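Local coordinates for methyl-accepting chemotaxis protein (Vibrio cholerae, PDB 6CEQ) that senses oxygen as a chemoreceptor with two heme-binding PAS domains and probably passes the signal on to the chemotaxis machinery, at residues P23-L28 against L105-I110. Numbering follows the deposited sequence.
Sequences PALLQL and LQLVDI. Unlike the reference sequence in segment 105-110: Leu107 (reference Trp). With HEM (protoporphyrin IX containing Fe), chain D.
Leu25 and Leu107 make the apolar part of this contact, where helix 23-31 lies over strand 100-109 of the antiparallel PAS sheet. Their methyls meet end to end, Leu25 CD1 to Leu107 CD1 at 4.4 Å, a loose van der Waals approach. Leu107, which stands where the reference sequence has Trp, also rests on Phe86 of the adjoining strand.

One turn further along the helix the packing becomes mixed. Leu28, with CG anti to the backbone N (chi1 174°), reaches down to the carboxylate of Asp109, its CD1 lying 3.8 Å from Asp109 OD1. The other oxygen, OD2, is hydrogen-bonded to Thr111 OG1.

At the start of segment 105-110, Leu105 packs on the heme. It lies over the face of one pyrrole, with Leu105 CD1 3.5 Å from HEM NB and Leu105 CG 3.6 Å from HEM C2B. The water on the iron, at a long 2.5 Å from FE, sits on this same side, 3.2 Å from Leu105 CD1 and 4.2 Å from Leu107 CD2. In this variant, therefore, methyl groups of both leucines flank the water.

No hydrogen bond joins helix to strand: their contact is van der Waals in kind, one leucine pair and one methyl-carboxylate approach, and the carboxylate finds its hydrogen bond at Thr111.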
ATOM      1  N   PRO A  23       3.119   8.159   8.915  1.00 18.01           N
ATOM      2  CA  PRO A  23       2.096   8.471   9.932  1.00 17.00           C
ATOM      3  C   PRO A  23       0.744   8.820   9.349  1.00 18.31           C
ATOM      4  O   PRO A  23      -0.289   8.437   9.917  1.00 17.72           O
ATOM      5  CB  PRO A  23       2.710   9.656  10.690  1.00 21.06           C
ATOM      6  CG  PRO A  23       4.199   9.494  10.487  1.00 20.62           C
ATOM      7  CD  PRO A  23       4.335   8.982   9.078  1.00 20.02           C
ATOM      8  N   ALA A  24       0.717   9.560   8.239  1.00 15.38           N
ATOM      9  CA  ALA A  24      -0.563   9.923   7.647  1.00 19.28           C
ATOM     10  C   ALA A  24      -1.375   8.687   7.292  1.00 18.62           C
ATOM     11  O   ALA A  24      -2.575   8.615   7.587  1.00 17.17           O
ATOM     12  CB  ALA A  24      -0.339  10.802   6.419  1.00 20.24           C
ATOM     13  N   LEU A  25      -0.730   7.678   6.700  1.00 18.20           N
ATOM     14  CA  LEU A  25      -1.454   6.459   6.353  1.00 16.54           C
ATOM     15  C   LEU A  25      -1.864   5.680   7.600  1.00 16.77           C
ATOM     16  O   LEU A  25      -2.968   5.132   7.658  1.00 16.97           O
ATOM     17  CB  LEU A  25      -0.609   5.588   5.425  1.00 15.25           C
ATOM     18  CG  LEU A  25      -1.309   4.309   4.973  1.00 19.68           C
ATOM     19  CD1 LEU A  25      -2.638   4.648   4.290  1.00 17.60           C
ATOM     20  CD2 LEU A  25      -0.392   3.548   4.031  1.00 17.01           C
ATOM     21  N   LEU A  26      -0.989   5.607   8.603  1.00 15.29           N
ATOM     22  CA  LEU A  26      -1.351   4.923   9.843  1.00 17.24           C
ATOM     23  C   LEU A  26      -2.548   5.589  10.501  1.00 19.02           C
ATOM     24  O   LEU A  26      -3.460   4.914  10.996  1.00 19.61           O
ATOM     25  CB  LEU A  26      -0.156   4.913  10.796  1.00 16.19           C
ATOM     26  CG  LEU A  26       0.914   3.877  10.449  1.00 24.88           C
ATOM     27  CD1 LEU A  26       2.199   4.108  11.250  1.00 28.36           C
ATOM     28  CD2 LEU A  26       0.375   2.462  10.656  1.00 26.30           C
ATOM     29  N   GLN A  27      -2.554   6.921  10.519  1.00 14.61           N
ATOM     30  CA  GLN A  27      -3.673   7.659  11.096  1.00 15.14           C
ATOM     31  C   GLN A  27      -4.958   7.384  10.331  1.00 19.68           C
ATOM     32  O   GLN A  27      -6.020   7.139  10.923  1.00 19.92           O
ATOM     33  CB  GLN A  27      -3.354   9.156  11.104  1.00 19.46           C
ATOM     34  CG  GLN A  27      -4.419   9.991  11.787  1.00 23.26           C
ATOM     35  CD  GLN A  27      -4.070  11.471  11.813  1.00 28.19           C
ATOM     36  OE1 GLN A  27      -2.952  11.848  12.162  1.00 24.24           O
ATOM     37  NE2 GLN A  27      -5.015  12.308  11.413  1.00 26.02           N
ATOM     38  N   LEU A  28      -4.875   7.430   9.002  1.00 17.69           N
ATOM     39  CA  LEU A  28      -6.048   7.171   8.178  1.00 16.89           C
ATOM     40  C   LEU A  28      -6.575   5.760   8.402  1.00 22.79           C
ATOM     41  O   LEU A  28      -7.787   5.552   8.559  1.00 18.57           O
ATOM     42  CB  LEU A  28      -5.694   7.382   6.706  1.00 16.23           C
ATOM     43  CG  LEU A  28      -6.810   6.997   5.732  1.00 23.99           C
ATOM     44  CD1 LEU A  28      -8.046   7.842   5.968  1.00 30.57           C
ATOM     45  CD2 LEU A  28      -6.328   7.137   4.296  1.00 22.74           C
ATOM     46  N   LEU A 105       4.323   2.700  -2.241  1.00 14.58           N
ATOM     47  CA  LEU A 105       2.948   2.972  -2.621  1.00 15.88           C
ATOM     48  C   LEU A 105       2.528   4.316  -2.053  1.00 18.93           C
ATOM     49  O   LEU A 105       2.734   4.575  -0.861  1.00 23.24           O
ATOM     50  CB  LEU A 105       1.996   1.920  -2.065  1.00 20.48           C
ATOM     51  CG  LEU A 105       1.556   0.613  -2.700  1.00 24.65           C
ATOM     52  CD1 LEU A 105       0.232   0.270  -2.069  1.00 28.17           C
ATOM     53  CD2 LEU A 105       1.425   0.688  -4.215  1.00 18.32           C
ATOM     54  N   GLN A 106       1.934   5.156  -2.885  1.00 17.78           N
ATOM     55  CA  GLN A 106       1.235   6.348  -2.413  1.00 17.05           C
ATOM     56  C   GLN A 106      -0.249   6.183  -2.710  1.00 19.99           C
ATOM     57  O   GLN A 106      -0.623   5.827  -3.831  1.00 21.80           O
ATOM     58  CB  GLN A 106       1.764   7.622  -3.071  1.00 19.67           C
ATOM     59  CG  GLN A 106       1.086   8.878  -2.540  1.00 20.89           C
ATOM     60  CD  GLN A 106       1.878  10.143  -2.803  1.00 23.38           C
ATOM     61  OE1 GLN A 106       2.992  10.098  -3.320  1.00 21.97           O
ATOM     62  NE2 GLN A 106       1.297  11.287  -2.443  1.00 33.59           N
ATOM     63  N   LEU A 107      -1.091   6.445  -1.715  1.00 16.43           N
ATOM     64  CA  LEU A 107      -2.535   6.319  -1.860  1.00 20.75           C
ATOM     65  C   LEU A 107      -3.172   7.686  -1.680  1.00 19.78           C
ATOM     66  O   LEU A 107      -2.923   8.358  -0.670  1.00 24.81           O
ATOM     67  CB  LEU A 107      -3.115   5.341  -0.835  1.00 17.56           C
ATOM     68  CG  LEU A 107      -2.662   3.878  -0.895  1.00 20.93           C
ATOM     69  CD1 LEU A 107      -3.313   3.099   0.220  1.00 24.58           C
ATOM     70  CD2 LEU A 107      -2.993   3.229  -2.237  1.00 20.30           C
ATOM     71  N   VAL A 108      -3.996   8.090  -2.644  1.00 14.19           N
ATOM     72  CA  VAL A 108      -4.769   9.323  -2.547  1.00 16.94           C
ATOM     73  C   VAL A 108      -6.217   8.940  -2.279  1.00 17.31           C
ATOM     74  O   VAL A 108      -6.854   8.267  -3.099  1.00 17.90           O
ATOM     75  CB  VAL A 108      -4.646  10.183  -3.815  1.00 19.36           C
ATOM     76  CG1 VAL A 108      -5.577  11.397  -3.726  1.00 18.63           C
ATOM     77  CG2 VAL A 108      -3.198  10.617  -4.025  1.00 17.41           C
ATOM     78  N   ASP A 109      -6.739   9.373  -1.135  1.00 18.98           N
ATOM     79  CA  ASP A 109      -8.062   8.959  -0.684  1.00 20.02           C
ATOM     80  C   ASP A 109      -9.135   9.641  -1.520  1.00 26.80           C
ATOM     81  O   ASP A 109      -9.199  10.871  -1.562  1.00 27.41           O
ATOM     82  CB  ASP A 109      -8.226   9.317   0.794  1.00 18.26           C
ATOM     83  CG  ASP A 109      -9.464   8.706   1.423  1.00 32.44           C
ATOM     84  OD1 ASP A 109      -9.655   8.894   2.642  1.00 31.52           O
ATOM     85  OD2 ASP A 109     -10.253   8.052   0.717  1.00 26.41           O
ATOM     86  N   ILE A 110      -9.979   8.847  -2.183  1.00 20.05           N
ATOM     87  CA  ILE A 110     -11.102   9.406  -2.930  1.00 19.59           C
ATOM     88  C   ILE A 110     -12.402   8.757  -2.465  1.00 26.79           C
ATOM     89  O   ILE A 110     -13.378   8.676  -3.222  1.00 32.26           O
ATOM     90  CB  ILE A 110     -10.904   9.242  -4.445  1.00 22.12           C
ATOM     91  CG1 ILE A 110     -10.634   7.775  -4.809  1.00 24.10           C
ATOM     92  CG2 ILE A 110      -9.772  10.120  -4.923  1.00 20.19           C
ATOM     93  CD1 ILE A 110     -10.409   7.551  -6.302  1.00 35.40           C
TER
HETATM   94  CHA HEM D 401      -4.366  -3.007  -4.886  1.00 15.68           C
HETATM   95  CHB HEM D 401       0.399  -3.353  -4.090  1.00 18.23           C
HETATM   96  CHC HEM D 401      -0.563  -2.889   0.678  1.00 17.78           C
HETATM   97  CHD HEM D 401      -5.051  -4.436  -0.294  1.00 20.13           C
HETATM   98  C1A HEM D 401      -3.000  -2.991  -5.063  1.00 21.77           C
HETATM   99  C2A HEM D 401      -2.346  -2.669  -6.268  1.00 19.70           C
HETATM  100  C3A HEM D 401      -1.006  -2.764  -6.055  1.00 21.09           C
HETATM  101  C4A HEM D 401      -0.816  -3.152  -4.715  1.00 20.82           C
HETATM  102  CMA HEM D 401       0.076  -2.505  -7.071  1.00 21.72           C
HETATM  103  CAA HEM D 401      -3.014  -2.286  -7.564  1.00 17.89           C
HETATM  104  CBA HEM D 401      -3.569  -3.540  -8.242  1.00 21.96           C
HETATM  105  CGA HEM D 401      -4.377  -3.142  -9.449  1.00 31.32           C
HETATM  106  O1A HEM D 401      -4.982  -2.046  -9.464  1.00 26.50           O
HETATM  107  O2A HEM D 401      -4.444  -3.906 -10.437  1.00 24.62           O
HETATM  108  C1B HEM D 401       0.528  -3.174  -2.705  1.00 17.83           C
HETATM  109  C2B HEM D 401       1.781  -2.954  -2.073  1.00 19.17           C
HETATM  110  C3B HEM D 401       1.542  -2.820  -0.737  1.00 23.30           C
HETATM  111  C4B HEM D 401       0.077  -2.966  -0.564  1.00 19.54           C
HETATM  112  CMB HEM D 401       3.124  -2.883  -2.752  1.00 23.06           C
HETATM  113  CAB HEM D 401       2.538  -2.579   0.322  1.00 25.29           C
HETATM  114  CBB HEM D 401       3.506  -1.686   0.134  1.00 22.05           C
HETATM  115  C1C HEM D 401      -1.881  -3.295   0.858  1.00 21.93           C
HETATM  116  C2C HEM D 401      -2.563  -3.393   2.081  1.00 20.91           C
HETATM  117  C3C HEM D 401      -3.849  -3.837   1.803  1.00 20.50           C
HETATM  118  C4C HEM D 401      -3.941  -4.007   0.393  1.00 19.52           C
HETATM  119  CMC HEM D 401      -2.003  -3.076   3.443  1.00 17.27           C
HETATM  120  CAC HEM D 401      -4.919  -4.083   2.786  1.00 20.99           C
HETATM  121  CBC HEM D 401      -5.090  -3.250   3.807  1.00 33.42           C
HETATM  122  C1D HEM D 401      -5.234  -4.088  -1.635  1.00 16.61           C
HETATM  123  C2D HEM D 401      -6.551  -4.125  -2.282  1.00 21.53           C
HETATM  124  C3D HEM D 401      -6.360  -3.729  -3.554  1.00 19.07           C
HETATM  125  C4D HEM D 401      -4.926  -3.445  -3.689  1.00 16.88           C
HETATM  126  CMD HEM D 401      -7.857  -4.530  -1.648  1.00 19.79           C
HETATM  127  CAD HEM D 401      -7.410  -3.601  -4.626  1.00 22.40           C
HETATM  128  CBD HEM D 401      -8.066  -4.961  -4.863  1.00 31.11           C
HETATM  129  CGD HEM D 401      -7.013  -5.971  -5.239  1.00 35.39           C
HETATM  130  O1D HEM D 401      -6.770  -6.934  -4.478  1.00 27.03           O
HETATM  131  O2D HEM D 401      -6.382  -5.848  -6.312  1.00 52.07           O
HETATM  132  NA  HEM D 401      -2.044  -3.284  -4.123  1.00 14.51           N
HETATM  133  NB  HEM D 401      -0.447  -3.172  -1.784  1.00 18.46           N
HETATM  134  NC  HEM D 401      -2.729  -3.669  -0.145  1.00 16.69           N
HETATM  135  ND  HEM D 401      -4.312  -3.679  -2.518  1.00 19.67           N
HETATM  136 FE   HEM D 401      -2.488  -3.455  -2.203  1.00 19.08          FE
HETATM  137  O   HOH W   1      -2.709  -0.944  -1.799  1.00 18.86           O